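Local coordinates for protein beta-glucuronidase (uncultured Clostridium sp., PDB 6U7J) that hydrolyses beta-glucuronides as a gut microbial glycosyl hydrolase of family 2, and probably frees estrogens from their glucuronide conjugates, at residues 228-233 / 268-273; 482-487 / 536-541; 489-494 / 540-545. All blocks are in the same frame, centred on the assembly; numbering follows the deposited sequence.

Contact 1 of 3, residues 228-233 / 268-273; sequences KVYIRD and DIYFGQ. Unlike the reference sequence in segment 228-233: Arg232 (reference Leu).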
loop_
_atom_site.group_PDB
_atom_site.type_symbol
_atom_site.label_atom_id
_atom_site.label_comp_id
_atom_site.label_asym_id
_atom_site.label_seq_id
_atom_site.Cartn_x
_atom_site.Cartn_y
_atom_site.Cartn_z
ATOM N N LYS B 228 -36.201 -31.345 -39.114
ATOM C CA LYS B 228 -37.170 -31.205 -38.034
ATOM C C LYS B 228 -36.679 -30.119 -37.083
ATOM O O LYS B 228 -35.502 -30.111 -36.692
ATOM C CB LYS B 228 -37.376 -32.531 -37.282
ATOM C CG LYS B 228 -38.666 -32.604 -36.446
ATOM C CD LYS B 228 -39.938 -32.681 -37.327
ATOM C CE LYS B 228 -41.091 -33.448 -36.654
ATOM N NZ LYS B 228 -41.996 -32.610 -35.790
ATOM N N VAL B 229 -37.572 -29.199 -36.726
ATOM C CA VAL B 229 -37.231 -28.026 -35.931
ATOM C C VAL B 229 -38.229 -27.916 -34.790
ATOM O O VAL B 229 -39.430 -27.748 -35.029
ATOM C CB VAL B 229 -37.242 -26.735 -36.768
ATOM C CG1 VAL B 229 -37.070 -25.514 -35.872
ATOM C CG2 VAL B 229 -36.170 -26.782 -37.816
ATOM N N TYR B 230 -37.738 -28.005 -33.558
ATOM C CA TYR B 230 -38.556 -27.796 -32.376
ATOM C C TYR B 230 -38.139 -26.505 -31.686
ATOM O O TYR B 230 -36.964 -26.117 -31.693
ATOM C CB TYR B 230 -38.425 -28.947 -31.372
ATOM C CG TYR B 230 -38.691 -30.344 -31.896
ATOM C CD1 TYR B 230 -37.641 -31.212 -32.172
ATOM C CD2 TYR B 230 -39.989 -30.813 -32.074
ATOM C CE1 TYR B 230 -37.873 -32.493 -32.629
ATOM C CE2 TYR B 230 -40.228 -32.096 -32.531
ATOM C CZ TYR B 230 -39.168 -32.936 -32.806
ATOM O OH TYR B 230 -39.391 -34.226 -33.260
ATOM N N ILE B 231 -39.106 -25.850 -31.069
ATOM C CA ILE B 231 -38.831 -24.755 -30.158
ATOM C C ILE B 231 -39.229 -25.247 -28.779
ATOM O O ILE B 231 -40.409 -25.534 -28.531
ATOM C CB ILE B 231 -39.569 -23.474 -30.554
ATOM C CG1 ILE B 231 -39.089 -23.025 -31.935
ATOM C CG2 ILE B 231 -39.341 -22.392 -29.514
ATOM C CD1 ILE B 231 -39.367 -21.576 -32.244
ATOM N N ARG B 232 -38.240 -25.390 -27.899
ATOM C CA ARG B 232 -38.453 -25.887 -26.552
ATOM C C ARG B 232 -38.336 -24.748 -25.546
ATOM O O ARG B 232 -37.582 -23.790 -25.743
ATOM C CB ARG B 232 -37.453 -26.989 -26.204
ATOM C CG ARG B 232 -37.287 -28.040 -27.288
ATOM C CD ARG B 232 -36.716 -29.340 -26.730
ATOM N NE ARG B 232 -36.769 -30.412 -27.720
ATOM C CZ ARG B 232 -37.471 -31.529 -27.568
ATOM N NH1 ARG B 232 -38.177 -31.715 -26.466
ATOM N NH2 ARG B 232 -37.477 -32.458 -28.518
ATOM N N ASP B 233 -39.105 -24.862 -24.469
ATOM C CA ASP B 233 -39.042 -23.901 -23.382
ATOM C C ASP B 233 -37.925 -24.332 -22.430
ATOM O O ASP B 233 -37.151 -25.245 -22.728
ATOM C CB ASP B 233 -40.422 -23.759 -22.723
ATOM C CG ASP B 233 -40.874 -25.011 -21.973
ATOM O OD1 ASP B 233 -40.077 -25.942 -21.758
ATOM O OD2 ASP B 233 -42.058 -25.059 -21.582
ATOM N N ASP B 268 -34.155 -26.344 -31.406
ATOM C CA ASP B 268 -33.644 -27.710 -31.354
ATOM C C ASP B 268 -33.861 -28.356 -32.716
ATOM O O ASP B 268 -35.011 -28.563 -33.132
ATOM C CB ASP B 268 -34.351 -28.487 -30.245
ATOM C CG ASP B 268 -33.685 -29.819 -29.914
ATOM O OD1 ASP B 268 -32.451 -29.981 -30.094
ATOM O OD2 ASP B 268 -34.423 -30.714 -29.439
ATOM N N ILE B 269 -32.763 -28.677 -33.401
ATOM C CA ILE B 269 -32.769 -28.980 -34.826
ATOM C C ILE B 269 -32.192 -30.371 -35.055
ATOM O O ILE B 269 -31.103 -30.690 -34.555
ATOM C CB ILE B 269 -31.964 -27.936 -35.618
ATOM C CG1 ILE B 269 -32.436 -26.524 -35.269
ATOM C CG2 ILE B 269 -32.041 -28.206 -37.111
ATOM C CD1 ILE B 269 -31.553 -25.417 -35.836
ATOM N N TYR B 270 -32.904 -31.181 -35.840
ATOM C CA TYR B 270 -32.441 -32.495 -36.265
ATOM C C TYR B 270 -32.376 -32.539 -37.788
ATOM O O TYR B 270 -33.361 -32.239 -38.468
ATOM C CB TYR B 270 -33.358 -33.598 -35.735
ATOM C CG TYR B 270 -33.313 -33.765 -34.229
ATOM C CD1 TYR B 270 -34.082 -32.960 -33.394
ATOM C CD2 TYR B 270 -32.507 -34.736 -33.645
ATOM C CE1 TYR B 270 -34.038 -33.112 -32.012
ATOM C CE2 TYR B 270 -32.463 -34.899 -32.283
ATOM C CZ TYR B 270 -33.229 -34.089 -31.471
ATOM O OH TYR B 270 -33.172 -34.265 -30.105
ATOM N N PHE B 271 -31.215 -32.916 -38.317
ATOM C CA PHE B 271 -30.965 -32.891 -39.759
ATOM C C PHE B 271 -30.134 -34.128 -40.090
ATOM O O PHE B 271 -28.918 -34.147 -39.867
ATOM C CB PHE B 271 -30.265 -31.598 -40.177
ATOM C CG PHE B 271 -29.894 -31.538 -41.639
ATOM C CD1 PHE B 271 -30.866 -31.331 -42.612
ATOM C CD2 PHE B 271 -28.570 -31.675 -42.039
ATOM C CE1 PHE B 271 -30.524 -31.261 -43.964
ATOM C CE2 PHE B 271 -28.216 -31.609 -43.386
ATOM C CZ PHE B 271 -29.199 -31.410 -44.353
ATOM N N GLY B 272 -30.799 -35.158 -40.601
ATOM C CA GLY B 272 -30.115 -36.391 -40.950
ATOM C C GLY B 272 -29.529 -37.068 -39.727
ATOM O O GLY B 272 -30.241 -37.463 -38.801
ATOM N N GLN B 273 -28.213 -37.218 -39.714
ATOM C CA GLN B 273 -27.523 -37.671 -38.518
ATOM C C GLN B 273 -27.149 -36.521 -37.587
ATOM O O GLN B 273 -26.793 -36.777 -36.433
ATOM C CB GLN B 273 -26.268 -38.458 -38.902
ATOM C CG GLN B 273 -26.557 -39.800 -39.594
ATOM C CD GLN B 273 -27.269 -40.777 -38.672
ATOM O OE1 GLN B 273 -26.675 -41.311 -37.729
ATOM N NE2 GLN B 273 -28.558 -40.999 -38.926
#
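Lys228 and Tyr270 exchange two backbone hydrogen bonds, and so do Tyr230 and Asp268; Lys228 N to Tyr270 O is 3.0 Å and Tyr230 N to Asp268 O 2.8 Å. These two hydrogen-bonded pairs flank the non-hydrogen-bonded pair Val229-Ile269, where the CA atoms close to 4.7 Å.

Arg232, two residues past Tyr230, reaches back to the Asp268 carboxylate. Its NE gives a bent hydrogen bond (143°) to Asp268 OD2 at 2.9 Å, part of a salt bridge. It comes in on the anti side but tilted out of the carboxylate plane, with the guanidinium plane turned 67° from it. Asp268 OD1 takes bonds from His275 and Thr277, so the buried carboxylate is held at both oxygens. Lys228 NZ turns away to a salt bridge with Glu241.

The two antiparallel strands are the middle pair of a four-stranded sheet in the immunoglobulin-like beta-sandwich domain of family 2 glycosidases. Side-chain packing differs on its two faces. Val229 and Ile269 turn inward against Ile218 of strand 211-220, their CG2 atoms 4.4 Å apart. On the other face Tyr230 presents its ring edge to Tyr270, CE1 to CD1 3.9 Å, while Arg232 NH2 sits over one face of the Tyr230 ring, near the rim. Tyr270 also stacks on His275.

Contact 2 of 3, residues 482-487 / 536-541; sequences RIYPSL and NKAMDE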
loop_
_atom_site.group_PDB
_atom_site.type_symbol
_atom_site.label_atom_id
_atom_site.label_comp_id
_atom_site.label_asym_id
_atom_site.label_seq_id
_atom_site.Cartn_x
_atom_site.Cartn_y
_atom_site.Cartn_z
ATOM N N ARG B 482 -16.188 22.480 -10.736
ATOM C CA ARG B 482 -16.427 22.686 -12.161
ATOM C C ARG B 482 -16.988 21.457 -12.872
ATOM O O ARG B 482 -17.395 21.572 -14.036
ATOM C CB ARG B 482 -15.128 23.125 -12.860
ATOM C CG ARG B 482 -14.522 24.416 -12.325
ATOM C CD ARG B 482 -15.525 25.580 -12.382
ATOM N NE ARG B 482 -16.151 25.876 -11.081
ATOM C CZ ARG B 482 -17.436 26.204 -10.916
ATOM N NH1 ARG B 482 -18.245 26.285 -11.974
ATOM N NH2 ARG B 482 -17.911 26.453 -9.699
ATOM N N ILE B 483 -17.033 20.297 -12.210
ATOM C CA ILE B 483 -17.449 19.062 -12.878
ATOM C C ILE B 483 -18.913 19.141 -13.291
ATOM O O ILE B 483 -19.251 18.999 -14.470
ATOM C CB ILE B 483 -17.207 17.839 -11.973
ATOM C CG1 ILE B 483 -15.726 17.689 -11.623
ATOM C CG2 ILE B 483 -17.739 16.556 -12.655
ATOM C CD1 ILE B 483 -15.478 16.563 -10.651
ATOM N N TYR B 484 -19.801 19.324 -12.317
ATOM C CA TYR B 484 -21.231 19.350 -12.608
ATOM C C TYR B 484 -21.599 20.376 -13.675
ATOM O O TYR B 484 -22.303 20.006 -14.631
ATOM C CB TYR B 484 -22.013 19.571 -11.307
ATOM C CG TYR B 484 -23.358 20.227 -11.519
ATOM C CD1 TYR B 484 -24.390 19.539 -12.146
ATOM C CD2 TYR B 484 -23.593 21.536 -11.093
ATOM C CE1 TYR B 484 -25.624 20.122 -12.346
ATOM C CE2 TYR B 484 -24.821 22.138 -11.286
ATOM C CZ TYR B 484 -25.838 21.423 -11.920
ATOM O OH TYR B 484 -27.076 21.996 -12.124
ATOM N N PRO B 485 -21.173 21.644 -13.597
ATOM C CA PRO B 485 -21.501 22.575 -14.692
ATOM C C PRO B 485 -20.957 22.138 -16.036
ATOM O O PRO B 485 -21.670 22.231 -17.045
ATOM C CB PRO B 485 -20.854 23.893 -14.236
ATOM C CG PRO B 485 -20.714 23.764 -12.791
ATOM C CD PRO B 485 -20.437 22.326 -12.519
ATOM N N SER B 486 -19.701 21.676 -16.085
ATOM C CA SER B 486 -19.103 21.333 -17.368
ATOM C C SER B 486 -19.847 20.191 -18.045
ATOM O O SER B 486 -20.058 20.217 -19.261
ATOM C CB SER B 486 -17.630 20.976 -17.193
ATOM O OG SER B 486 -16.911 22.100 -16.743
ATOM N N LEU B 487 -20.236 19.172 -17.282
ATOM C CA LEU B 487 -20.872 18.022 -17.908
ATOM C C LEU B 487 -22.303 18.345 -18.318
ATOM O O LEU B 487 -22.733 17.962 -19.413
ATOM C CB LEU B 487 -20.836 16.807 -16.979
ATOM C CG LEU B 487 -21.305 15.534 -17.699
ATOM C CD1 LEU B 487 -20.368 15.163 -18.846
ATOM C CD2 LEU B 487 -21.485 14.357 -16.751
ATOM N N ASN B 536 -22.508 12.522 -11.905
ATOM C CA ASN B 536 -23.842 11.943 -11.814
ATOM C C ASN B 536 -24.896 13.022 -11.597
ATOM O O ASN B 536 -26.020 12.918 -12.112
ATOM C CB ASN B 536 -23.885 10.913 -10.688
ATOM C CG ASN B 536 -23.258 9.598 -11.092
ATOM O OD1 ASN B 536 -22.944 9.395 -12.259
ATOM N ND2 ASN B 536 -23.063 8.702 -10.130
ATOM N N LYS B 537 -24.546 14.065 -10.836
ATOM C CA LYS B 537 -25.461 15.179 -10.626
ATOM C C LYS B 537 -25.849 15.821 -11.949
ATOM O O LYS B 537 -27.016 16.157 -12.164
ATOM C CB LYS B 537 -24.814 16.210 -9.707
ATOM C CG LYS B 537 -25.770 17.258 -9.195
ATOM C CD LYS B 537 -25.030 18.319 -8.401
ATOM C CE LYS B 537 -25.484 19.715 -8.821
ATOM N NZ LYS B 537 -25.877 20.560 -7.658
ATOM N N ALA B 538 -24.876 15.986 -12.851
ATOM C CA ALA B 538 -25.152 16.581 -14.153
ATOM C C ALA B 538 -26.163 15.748 -14.934
ATOM O O ALA B 538 -27.155 16.272 -15.450
ATOM C CB ALA B 538 -23.851 16.732 -14.941
ATOM N N MET B 539 -25.924 14.442 -15.030
ATOM C CA MET B 539 -26.806 13.584 -15.811
ATOM C C MET B 539 -28.200 13.514 -15.206
ATOM O O MET B 539 -29.191 13.388 -15.936
ATOM C CB MET B 539 -26.212 12.184 -15.916
ATOM C CG MET B 539 -24.834 12.132 -16.553
ATOM S SD MET B 539 -24.244 10.417 -16.593
ATOM C CE MET B 539 -22.956 10.491 -15.338
ATOM N N ASP B 540 -28.297 13.586 -13.879
ATOM C CA ASP B 540 -29.601 13.529 -13.240
ATOM C C ASP B 540 -30.474 14.728 -13.595
ATOM O O ASP B 540 -31.699 14.648 -13.458
ATOM C CB ASP B 540 -29.426 13.419 -11.729
ATOM C CG ASP B 540 -29.065 12.014 -11.299
ATOM O OD1 ASP B 540 -29.199 11.085 -12.134
ATOM O OD2 ASP B 540 -28.653 11.836 -10.132
ATOM N N GLU B 541 -29.884 15.823 -14.071
ATOM C CA GLU B 541 -30.653 16.992 -14.484
ATOM C C GLU B 541 -30.972 17.013 -15.980
ATOM O O GLU B 541 -31.513 18.008 -16.467
ATOM C CB GLU B 541 -29.907 18.270 -14.091
ATOM C CG GLU B 541 -29.841 18.439 -12.594
ATOM C CD GLU B 541 -29.213 19.746 -12.148
ATOM O OE1 GLU B 541 -28.919 20.618 -13.001
ATOM O OE2 GLU B 541 -29.017 19.888 -10.920
#
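Glu541 OE1 is met by two groups: Tyr484 OH donates a hydrogen bond to it, modelled at 2.5 Å, so short that its exact length is doubtful, and Lys488 NZ makes a long, weak ion pair with it. The carboxylate approaches at the edge of the phenol, its plane standing 77° from the ring.

The bond ties helix 480-498 to the residue following helix 525-540, on the outside of the TIM barrel. In the barrel's repeated beta-alpha-beta crossovers, helix 480-498 leads from strand 465-468 to strand 502-506, and helix 525-540 from there to strand 545-551. The helices themselves meet through Tyr484, Leu487, Lys537, Ala538 and Met539. Their segments run roughly the same way, crossing at -36° with axes 8.1 Å apart, and come closest at Tyr484 and Ala538, whose CA atoms are 5.0 Å apart.

Tyr484 carries much of the contact. With CG anti to the backbone N (chi1 154°), its ring reaches across to helix 536-540, where the end of the Lys537 chain lies over one face. Lys537 NZ stands 4.3 Å from the centroid of the Tyr484 ring, a cation-pi contact. Beside the ring edge and deeper in the crossing, the helices meet through apolar side chains: Ala538 CB touches Leu487 CB at 3.6 Å, and Leu487 CD2 reaches Met539 CG at 4.0 Å. Met539 continues inward to Val545, while Asp540 pairs with Arg589.

Helix 482-487 is kinked at Pro485, whose N has no bond to the preceding turn. One residue on, Ser486 uses both its N, at 3.1 Å, and its OG, at 2.8 Å, to grip Arg482 O from opposite faces of the carbonyl plane.

Contact 3 of 3, residues 489-494 / 540-545; sequences TDLIKW and DECDFV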
loop_
_atom_site.group_PDB
_atom_site.type_symbol
_atom_site.label_atom_id
_atom_site.label_comp_id
_atom_site.label_asym_id
_atom_site.label_seq_id
_atom_site.Cartn_x
_atom_site.Cartn_y
_atom_site.Cartn_z
ATOM N N THR B 489 -23.514 21.230 -19.210
ATOM C CA THR B 489 -23.435 22.050 -20.413
ATOM C C THR B 489 -23.095 21.201 -21.630
ATOM O O THR B 489 -23.715 21.334 -22.692
ATOM C CB THR B 489 -22.389 23.149 -20.226
ATOM O OG1 THR B 489 -22.830 24.065 -19.219
ATOM C CG2 THR B 489 -22.169 23.902 -21.524
ATOM N N ASP B 490 -22.110 20.312 -21.494
ATOM C CA ASP B 490 -21.728 19.490 -22.634
ATOM C C ASP B 490 -22.855 18.543 -23.022
ATOM O O ASP B 490 -23.168 18.397 -24.206
ATOM C CB ASP B 490 -20.440 18.722 -22.324
ATOM C CG ASP B 490 -19.716 18.269 -23.582
ATOM O OD1 ASP B 490 -19.318 19.132 -24.392
ATOM O OD2 ASP B 490 -19.559 17.045 -23.766
ATOM N N LEU B 491 -23.488 17.907 -22.033
ATOM C CA LEU B 491 -24.602 17.010 -22.312
ATOM C C LEU B 491 -25.674 17.704 -23.138
ATOM O O LEU B 491 -26.209 17.126 -24.095
ATOM C CB LEU B 491 -25.209 16.510 -20.998
ATOM C CG LEU B 491 -24.435 15.462 -20.212
ATOM C CD1 LEU B 491 -25.157 15.187 -18.901
ATOM C CD2 LEU B 491 -24.302 14.198 -21.056
ATOM N N ILE B 492 -26.001 18.949 -22.780
ATOM C CA ILE B 492 -27.100 19.634 -23.446
ATOM C C ILE B 492 -26.712 19.996 -24.877
ATOM O O ILE B 492 -27.540 19.915 -25.793
ATOM C CB ILE B 492 -27.541 20.858 -22.623
ATOM C CG1 ILE B 492 -28.171 20.404 -21.301
ATOM C CG2 ILE B 492 -28.552 21.689 -23.400
ATOM C CD1 ILE B 492 -28.458 21.543 -20.342
ATOM N N LYS B 493 -25.442 20.364 -25.098
ATOM C CA LYS B 493 -24.978 20.635 -26.460
ATOM C C LYS B 493 -25.058 19.388 -27.347
ATOM O O LYS B 493 -25.445 19.480 -28.519
ATOM C CB LYS B 493 -23.552 21.196 -26.432
ATOM C CG LYS B 493 -23.470 22.552 -25.732
ATOM C CD LYS B 493 -22.200 23.333 -26.058
ATOM C CE LYS B 493 -20.957 22.614 -25.578
ATOM N NZ LYS B 493 -19.758 23.508 -25.548
ATOM N N TRP B 494 -24.715 18.212 -26.809
ATOM C CA TRP B 494 -24.800 16.983 -27.606
ATOM C C TRP B 494 -26.251 16.659 -27.964
ATOM O O TRP B 494 -26.541 16.186 -29.071
ATOM C CB TRP B 494 -24.165 15.803 -26.853
ATOM C CG TRP B 494 -22.652 15.783 -26.849
ATOM C CD1 TRP B 494 -21.833 16.159 -25.827
ATOM C CD2 TRP B 494 -21.791 15.352 -27.913
ATOM N NE1 TRP B 494 -20.516 16.000 -26.187
ATOM C CE2 TRP B 494 -20.463 15.503 -27.462
ATOM C CE3 TRP B 494 -22.014 14.859 -29.206
ATOM C CZ2 TRP B 494 -19.362 15.180 -28.255
ATOM C CZ3 TRP B 494 -20.919 14.538 -29.994
ATOM C CH2 TRP B 494 -19.610 14.699 -29.515
ATOM N N ASP B 540 -28.297 13.586 -13.879
ATOM C CA ASP B 540 -29.601 13.529 -13.240
ATOM C C ASP B 540 -30.474 14.728 -13.595
ATOM O O ASP B 540 -31.699 14.648 -13.458
ATOM C CB ASP B 540 -29.426 13.419 -11.729
ATOM C CG ASP B 540 -29.065 12.014 -11.299
ATOM O OD1 ASP B 540 -29.199 11.085 -12.134
ATOM O OD2 ASP B 540 -28.653 11.836 -10.132
ATOM N N GLU B 541 -29.884 15.823 -14.071
ATOM C CA GLU B 541 -30.653 16.992 -14.484
ATOM C C GLU B 541 -30.972 17.013 -15.980
ATOM O O GLU B 541 -31.513 18.008 -16.467
ATOM C CB GLU B 541 -29.907 18.270 -14.091
ATOM C CG GLU B 541 -29.841 18.439 -12.594
ATOM C CD GLU B 541 -29.213 19.746 -12.148
ATOM O OE1 GLU B 541 -28.919 20.618 -13.001
ATOM O OE2 GLU B 541 -29.017 19.888 -10.920
ATOM N N CYS B 542 -30.661 15.943 -16.710
ATOM C CA CYS B 542 -30.891 15.858 -18.148
ATOM C C CYS B 542 -31.830 14.697 -18.433
ATOM O O CYS B 542 -31.473 13.537 -18.193
ATOM C CB CYS B 542 -29.573 15.668 -18.895
ATOM S SG CYS B 542 -28.406 17.026 -18.702
ATOM N N ASP B 543 -33.009 14.996 -18.980
ATOM C CA ASP B 543 -34.015 13.959 -19.212
ATOM C C ASP B 543 -33.731 13.103 -20.442
ATOM O O ASP B 543 -34.436 12.116 -20.665
ATOM C CB ASP B 543 -35.419 14.580 -19.327
ATOM C CG ASP B 543 -35.591 15.502 -20.546
ATOM O OD1 ASP B 543 -34.610 15.822 -21.246
ATOM O OD2 ASP B 543 -36.743 15.914 -20.811
ATOM N N PHE B 544 -32.723 13.444 -21.232
ATOM C CA PHE B 544 -32.396 12.708 -22.447
ATOM C C PHE B 544 -31.255 11.714 -22.250
ATOM O O PHE B 544 -30.833 11.065 -23.216
ATOM C CB PHE B 544 -32.043 13.698 -23.559
ATOM C CG PHE B 544 -30.968 14.660 -23.171
ATOM C CD1 PHE B 544 -29.634 14.316 -23.320
ATOM C CD2 PHE B 544 -31.286 15.894 -22.628
ATOM C CE1 PHE B 544 -28.629 15.192 -22.948
ATOM C CE2 PHE B 544 -30.277 16.779 -22.253
ATOM C CZ PHE B 544 -28.946 16.425 -22.421
ATOM N N VAL B 545 -30.746 11.573 -21.033
ATOM C CA VAL B 545 -29.630 10.676 -20.766
ATOM C C VAL B 545 -30.192 9.294 -20.449
ATOM O O VAL B 545 -30.999 9.141 -19.533
ATOM C CB VAL B 545 -28.759 11.226 -19.625
ATOM C CG1 VAL B 545 -27.879 10.137 -19.037
ATOM C CG2 VAL B 545 -27.902 12.375 -20.144
#
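Leu491 and Ile492 belong to a regular helical segment, 489-494, and face a piece of chain, 540-545, that leaves a helix and folds through a type I turn from Cys542 to Val545. The backbones stay well apart, the nearest CA atoms being those of Ile492 and Cys542 at 7.5 Å. No hydrogen bond joins the segments; the touching is among side chains and between the Phe544 ring and the helix backbone at Leu491 and Ile492.

Leu491 is the central one. Its CD1 packs on Cys542 SG at 3.7 Å and also meets Val545 CG2 at 4.1 Å, the two branched side chains crossing at about a right angle. Its CB touches Phe544 CZ at 4.0 Å. Phe544 holds CG between its backbone N and carbonyl carbon (chi1 54°), which brings the ring back over the turn; Cys542 CB lies above one face near the rim, while Phe544 CZ comes to 3.3 Å from Leu491 O. Ile492 CG1 closes the outer side, 4.2 Å from Phe544 CZ and 4.3 Å from Cys542 SG.

Within the TIM barrel, the turn delivers the chain from helix 525-540 into strand 545-551, and helix 480-498 lies against it. Leu491 reaches inward to Ile467, Val502 and Val504 on strands 465-468 and 502-506, while Phe544 stacks with His495 and bonds through its backbone to Val502.

How the contacts relate
Contacts 2 and 3 are successive parts of one interface: helix 480-498 supplies a segment to each, Asp540 and Glu541 belong to both, and their centres lie about 8 Å apart. Met539 passes the packing from one to the other, its CA 3.9 Å from Leu491 CD1. Contact 1 belongs to a different domain, the immunoglobulin-like sandwich, with its centre about 53 Å from that of contact 2 and about 49 Å from that of contact 3. In TIM-barrel enzymes the active site lies at the C-terminal ends of the strands; contact 3, where the chain enters strand 545-551, therefore probably sits toward the other end of the barrel.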